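Local coordinates for uncharacterized protein Atu2773 (Agrobacterium tumefaciens, PDB 2QV5) that is of unknown function but probably acts on a polysaccharide, perhaps as a divergent deacetylase, at residues A[136-139]-A[143-146]; A[158-161]-A[166-169]. One frame throughout, in Å; residues are numbered along the deposited sequence.

Interaction 1 of 2, residues A[136-139]-A[143-146]; sequences RFLA and ALEP
The phenyl ring of Phe137 lies across the first residues of helix 141-153, with the methyl group of Ala143 over one of its faces. Ala143 CB sits 4.0 Å from the centroid of the Phe137 ring and 24° off the ring normal, which is CH-pi geometry displaced toward the rim; the nearest ring atom to it is CE1, on the outer half. The distal end of the ring also meets the backbone, Phe137 CZ approaching Ala143 O at 3.3 Å. This reach follows from chi1 of -162°, which sets CG anti to the backbone N and carries the ring to 143-146, although the bond to CB itself points neither toward nor away from that segment. In this curled, barrel-like parallel beta/alpha fold, consistent with the deacetylase family, the contact packs the loop after strand 128-131 against the helix it leads into. Leu144 lies obliquely to both partners: its CD1 is 4.0 Å from Phe137 CE2 and 3.9 Å from Leu138 CD2. Leu144 CD2 meets both the carbonyl and the side chain of Leu138, 3.6 Å from Leu138 O. Beyond the two segments, Phe137 also touches Leu88 and Asn112, while Leu144 rests on Ile172 of helix 169-176.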
ATOM      1  N   ARG A 136       6.905   6.401 -14.879  1.00 26.70           N
ATOM      2  CA  ARG A 136       8.043   6.027 -15.718  1.00 29.42           C
ATOM      3  C   ARG A 136       8.635   4.681 -15.295  1.00 30.33           C
ATOM      4  O   ARG A 136       8.844   3.809 -16.141  1.00 27.95           O
ATOM      5  CB  ARG A 136       9.110   7.136 -15.689  1.00 33.95           C
ATOM      6  CG  ARG A 136      10.445   6.834 -16.401  1.00 42.90           C
ATOM      7  CD  ARG A 136      10.331   6.818 -17.929  1.00 53.47           C
ATOM      8  NE  ARG A 136       9.752   8.048 -18.476  1.00 59.47           N
ATOM      9  CZ  ARG A 136      10.446   9.033 -19.043  1.00 60.63           C
ATOM     10  NH1 ARG A 136      11.768   8.959 -19.153  1.00 60.88           N
ATOM     11  NH2 ARG A 136       9.809  10.102 -19.503  1.00 56.76           N
ATOM     12  N   PHE A 137       8.874   4.513 -13.992  1.00 27.69           N
ATOM     13  CA  PHE A 137       9.560   3.336 -13.447  1.00 27.82           C
ATOM     14  C   PHE A 137       8.846   2.000 -13.704  1.00 26.70           C
ATOM     15  O   PHE A 137       9.489   1.008 -14.072  1.00 24.61           O
ATOM     16  CB  PHE A 137       9.812   3.510 -11.944  1.00 27.87           C
ATOM     17  CG  PHE A 137      10.855   2.578 -11.388  1.00 23.65           C
ATOM     18  CD1 PHE A 137      12.194   2.941 -11.394  1.00 27.50           C
ATOM     19  CD2 PHE A 137      10.499   1.343 -10.855  1.00 24.05           C
ATOM     20  CE1 PHE A 137      13.163   2.086 -10.888  1.00 23.69           C
ATOM     21  CE2 PHE A 137      11.461   0.484 -10.343  1.00 19.55           C
ATOM     22  CZ  PHE A 137      12.792   0.857 -10.352  1.00 24.43           C
ATOM     23  N   LEU A 138       7.527   1.987 -13.524  1.00 22.90           N
ATOM     24  CA  LEU A 138       6.737   0.757 -13.609  1.00 19.85           C
ATOM     25  C   LEU A 138       6.621   0.180 -15.014  1.00 19.87           C
ATOM     26  O   LEU A 138       6.370  -1.013 -15.173  1.00 18.25           O
ATOM     27  CB  LEU A 138       5.344   0.953 -12.974  1.00 23.79           C
ATOM     28  CG  LEU A 138       5.321   1.224 -11.459  1.00 15.14           C
ATOM     29  CD1 LEU A 138       3.960   1.789 -11.013  1.00 24.08           C
ATOM     30  CD2 LEU A 138       5.739  -0.003 -10.615  1.00 16.32           C
ATOM     31  N   ALA A 139       6.815   1.028 -16.021  1.00 20.22           N
ATOM     32  CA  ALA A 139       6.793   0.608 -17.422  1.00 27.32           C
ATOM     33  C   ALA A 139       8.147   0.074 -17.934  1.00 26.66           C
ATOM     34  O   ALA A 139       8.256  -0.333 -19.094  1.00 29.75           O
ATOM     35  CB  ALA A 139       6.299   1.762 -18.300  1.00 29.45           C
ATOM     36  N   ALA A 143      14.232  -2.051 -14.993  1.00 28.49           N
ATOM     37  CA  ALA A 143      14.283  -1.293 -13.743  1.00 22.52           C
ATOM     38  C   ALA A 143      13.428  -1.949 -12.657  1.00 20.75           C
ATOM     39  O   ALA A 143      13.846  -2.060 -11.494  1.00 22.96           O
ATOM     40  CB  ALA A 143      13.826   0.132 -13.982  1.00 19.94           C
ATOM     41  N   LEU A 144      12.236  -2.387 -13.046  1.00 20.09           N
ATOM     42  CA  LEU A 144      11.279  -2.956 -12.103  1.00 23.87           C
ATOM     43  C   LEU A 144      11.598  -4.394 -11.659  1.00 21.54           C
ATOM     44  O   LEU A 144      11.379  -4.741 -10.491  1.00 28.86           O
ATOM     45  CB  LEU A 144       9.852  -2.852 -12.659  1.00 23.50           C
ATOM     46  CG  LEU A 144       8.700  -3.232 -11.720  1.00 23.70           C
ATOM     47  CD1 LEU A 144       8.741  -2.423 -10.412  1.00 20.85           C
ATOM     48  CD2 LEU A 144       7.365  -3.067 -12.432  1.00 24.39           C
ATOM     49  N   GLU A 145      12.113  -5.221 -12.570  1.00 23.64           N
ATOM     50  CA  GLU A 145      12.423  -6.616 -12.242  1.00 24.98           C
ATOM     51  C   GLU A 145      13.380  -6.864 -11.036  1.00 22.41           C
ATOM     52  O   GLU A 145      13.021  -7.658 -10.158  1.00 18.01           O
ATOM     53  CB  GLU A 145      12.827  -7.433 -13.479  1.00 26.97           C
ATOM     54  CG  GLU A 145      12.687  -8.939 -13.284  1.00 22.83           C
ATOM     55  CD  GLU A 145      13.307  -9.759 -14.412  1.00 36.26           C
ATOM     56  OE1 GLU A 145      13.265  -9.326 -15.590  1.00 39.64           O
ATOM     57  OE2 GLU A 145      13.828 -10.858 -14.118  1.00 40.30           O
ATOM     58  N   PRO A 146      14.561  -6.190 -10.962  1.00 22.73           N
ATOM     59  CA  PRO A 146      15.423  -6.452  -9.793  1.00 22.00           C
ATOM     60  C   PRO A 146      14.767  -6.041  -8.474  1.00 21.31           C
ATOM     61  O   PRO A 146      14.984  -6.685  -7.449  1.00 16.20           O
ATOM     62  CB  PRO A 146      16.638  -5.547 -10.030  1.00 26.56           C
ATOM     63  CG  PRO A 146      16.611  -5.200 -11.453  1.00 27.88           C
ATOM     64  CD  PRO A 146      15.175  -5.183 -11.850  1.00 23.84           C
TER

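Interaction 2 of 2, residues A[158-161]-A[166-169]; sequences FLDD and QSLS
Two hydrogen bonds converge on one carboxylate oxygen, Asp160 OD2, from serines two residues apart. Ser167 OG donates to Asp160 OD2 at 2.6 Å on the syn side, 22° out of the carboxylate plane. Ser169 OG also donates to Asp160 OD2 at 2.6 Å, but from the anti side and 23° out of plane. The carboxylate is brought between them by a chi1 of -172°, which extends CG away from the backbone N. Its second oxygen, OD1, accepts from Gly162 N, and with both oxygens engaged the rotation of the buried group should be well fixed. Asp160 stands at the C-terminal end of strand 157-160 in the parallel sheet, and its bonds fasten the loop that connects this strand to helix 169-176. A weak bond within the loop, Ser169 N to Ser167 OG at 3.4 Å, spans Leu168, the N-cap residue of that helix. Van der Waals contact across the two segments is made by Phe158, whose CE2 lies 3.7 Å from Ser169 CB, set obliquely to the ring. The same ring touches Leu138 and, on helix 141-153, Ile151, while the side chain of Gln180 on strand 180-186 lies against Phe158 and Asp160.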
ATOM      1  N   PHE A 158       3.608  -7.009  -3.006  1.00 12.63           N
ATOM      2  CA  PHE A 158       3.726  -5.760  -3.777  1.00 11.44           C
ATOM      3  C   PHE A 158       2.322  -5.314  -4.196  1.00 11.09           C
ATOM      4  O   PHE A 158       1.623  -6.013  -4.935  1.00 12.65           O
ATOM      5  CB  PHE A 158       4.623  -6.003  -5.012  1.00 19.32           C
ATOM      6  CG  PHE A 158       4.941  -4.758  -5.813  1.00 20.42           C
ATOM      7  CD1 PHE A 158       6.156  -4.101  -5.641  1.00 29.60           C
ATOM      8  CD2 PHE A 158       4.048  -4.267  -6.764  1.00 26.44           C
ATOM      9  CE1 PHE A 158       6.465  -2.956  -6.379  1.00 38.73           C
ATOM     10  CE2 PHE A 158       4.342  -3.122  -7.501  1.00 20.34           C
ATOM     11  CZ  PHE A 158       5.552  -2.468  -7.315  1.00 27.39           C
ATOM     12  N   LEU A 159       1.900  -4.150  -3.727  1.00 11.67           N
ATOM     13  CA  LEU A 159       0.624  -3.586  -4.138  1.00 11.95           C
ATOM     14  C   LEU A 159       0.889  -2.462  -5.143  1.00 16.05           C
ATOM     15  O   LEU A 159       1.565  -1.479  -4.847  1.00 19.55           O
ATOM     16  CB  LEU A 159      -0.171  -3.088  -2.916  1.00  9.82           C
ATOM     17  CG  LEU A 159      -1.527  -2.436  -3.218  1.00  7.88           C
ATOM     18  CD1 LEU A 159      -2.555  -3.457  -3.709  1.00  9.23           C
ATOM     19  CD2 LEU A 159      -2.049  -1.695  -2.020  1.00 14.30           C
ATOM     20  N   ASP A 160       0.382  -2.631  -6.352  1.00 15.05           N
ATOM     21  CA  ASP A 160       0.523  -1.608  -7.373  1.00 15.52           C
ATOM     22  C   ASP A 160      -0.752  -0.767  -7.316  1.00 16.87           C
ATOM     23  O   ASP A 160      -1.865  -1.305  -7.358  1.00 17.16           O
ATOM     24  CB  ASP A 160       0.737  -2.292  -8.734  1.00 10.79           C
ATOM     25  CG  ASP A 160       1.096  -1.315  -9.862  1.00 28.30           C
ATOM     26  OD1 ASP A 160       0.436  -0.264 -10.018  1.00 22.02           O
ATOM     27  OD2 ASP A 160       2.032  -1.631 -10.630  1.00 22.65           O
ATOM     28  N   ASP A 161      -0.613   0.551  -7.211  1.00 18.36           N
ATOM     29  CA  ASP A 161      -1.806   1.404  -7.027  1.00 20.45           C
ATOM     30  C   ASP A 161      -2.704   1.561  -8.278  1.00 17.71           C
ATOM     31  O   ASP A 161      -3.803   2.111  -8.198  1.00 24.34           O
ATOM     32  CB  ASP A 161      -1.440   2.761  -6.402  1.00 16.03           C
ATOM     33  CG  ASP A 161      -0.788   3.721  -7.382  1.00 22.24           C
ATOM     34  OD1 ASP A 161      -0.363   3.306  -8.477  1.00 25.38           O
ATOM     35  OD2 ASP A 161      -0.679   4.916  -7.029  1.00 27.54           O
ATOM     36  N   GLN A 166       0.312   1.128 -18.101  1.00 27.27           N
ATOM     37  CA  GLN A 166       1.431   0.452 -18.758  1.00 32.87           C
ATOM     38  C   GLN A 166       2.337  -0.309 -17.782  1.00 32.15           C
ATOM     39  O   GLN A 166       3.363  -0.866 -18.189  1.00 27.27           O
ATOM     40  CB  GLN A 166       2.252   1.464 -19.571  1.00 36.63           C
ATOM     41  CG  GLN A 166       1.448   2.170 -20.662  1.00 46.23           C
ATOM     42  CD  GLN A 166       0.664   1.199 -21.530  1.00 53.97           C
ATOM     43  OE1 GLN A 166       1.240   0.317 -22.178  1.00 55.78           O
ATOM     44  NE2 GLN A 166      -0.659   1.353 -21.545  1.00 50.39           N
ATOM     45  N   SER A 167       1.944  -0.334 -16.505  1.00 28.52           N
ATOM     46  CA  SER A 167       2.736  -0.969 -15.446  1.00 22.75           C
ATOM     47  C   SER A 167       2.965  -2.449 -15.719  1.00 21.44           C
ATOM     48  O   SER A 167       2.055  -3.174 -16.129  1.00 24.48           O
ATOM     49  CB  SER A 167       2.077  -0.788 -14.077  1.00 24.91           C
ATOM     50  OG  SER A 167       2.732  -1.586 -13.105  1.00 22.10           O
ATOM     51  N   LEU A 168       4.198  -2.875 -15.482  1.00 19.64           N
ATOM     52  CA  LEU A 168       4.647  -4.222 -15.782  1.00 19.24           C
ATOM     53  C   LEU A 168       4.707  -5.107 -14.554  1.00 21.28           C
ATOM     54  O   LEU A 168       5.171  -6.237 -14.641  1.00 22.52           O
ATOM     55  CB  LEU A 168       6.034  -4.167 -16.428  1.00 18.78           C
ATOM     56  CG  LEU A 168       6.094  -3.652 -17.863  1.00 20.17           C
ATOM     57  CD1 LEU A 168       7.533  -3.506 -18.287  1.00 22.34           C
ATOM     58  CD2 LEU A 168       5.344  -4.602 -18.805  1.00 25.15           C
ATOM     59  N   SER A 169       4.221  -4.601 -13.421  1.00 21.87           N
ATOM     60  CA  SER A 169       4.346  -5.308 -12.142  1.00 19.57           C
ATOM     61  C   SER A 169       3.546  -6.605 -12.067  1.00 22.99           C
ATOM     62  O   SER A 169       3.963  -7.547 -11.391  1.00 19.95           O
ATOM     63  CB  SER A 169       4.010  -4.383 -10.966  1.00 20.40           C
ATOM     64  OG  SER A 169       2.612  -4.186 -10.843  1.00 19.81           O
TER

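From the N terminus, the chain leaves strand 128-131 and closes a short loop, with three residues between its segments, at interaction 1, just as helix 141-153 begins. That helix leads into strand 157-160, whose end opens interaction 2; this closes the next loop at the start of helix 169-176. The contacts are therefore in series, neither nested nor crossed, yet their centres lie only about 9 Å apart. Leu138 O and Leu168 N, 2.9 Å apart, make a probable hydrogen bond between the two loops. Packing adds to it: Leu144 CD2 lies 3.6 Å from Ser169 N. Together they tie the connections after two adjacent parallel strands to each other and to both following helices.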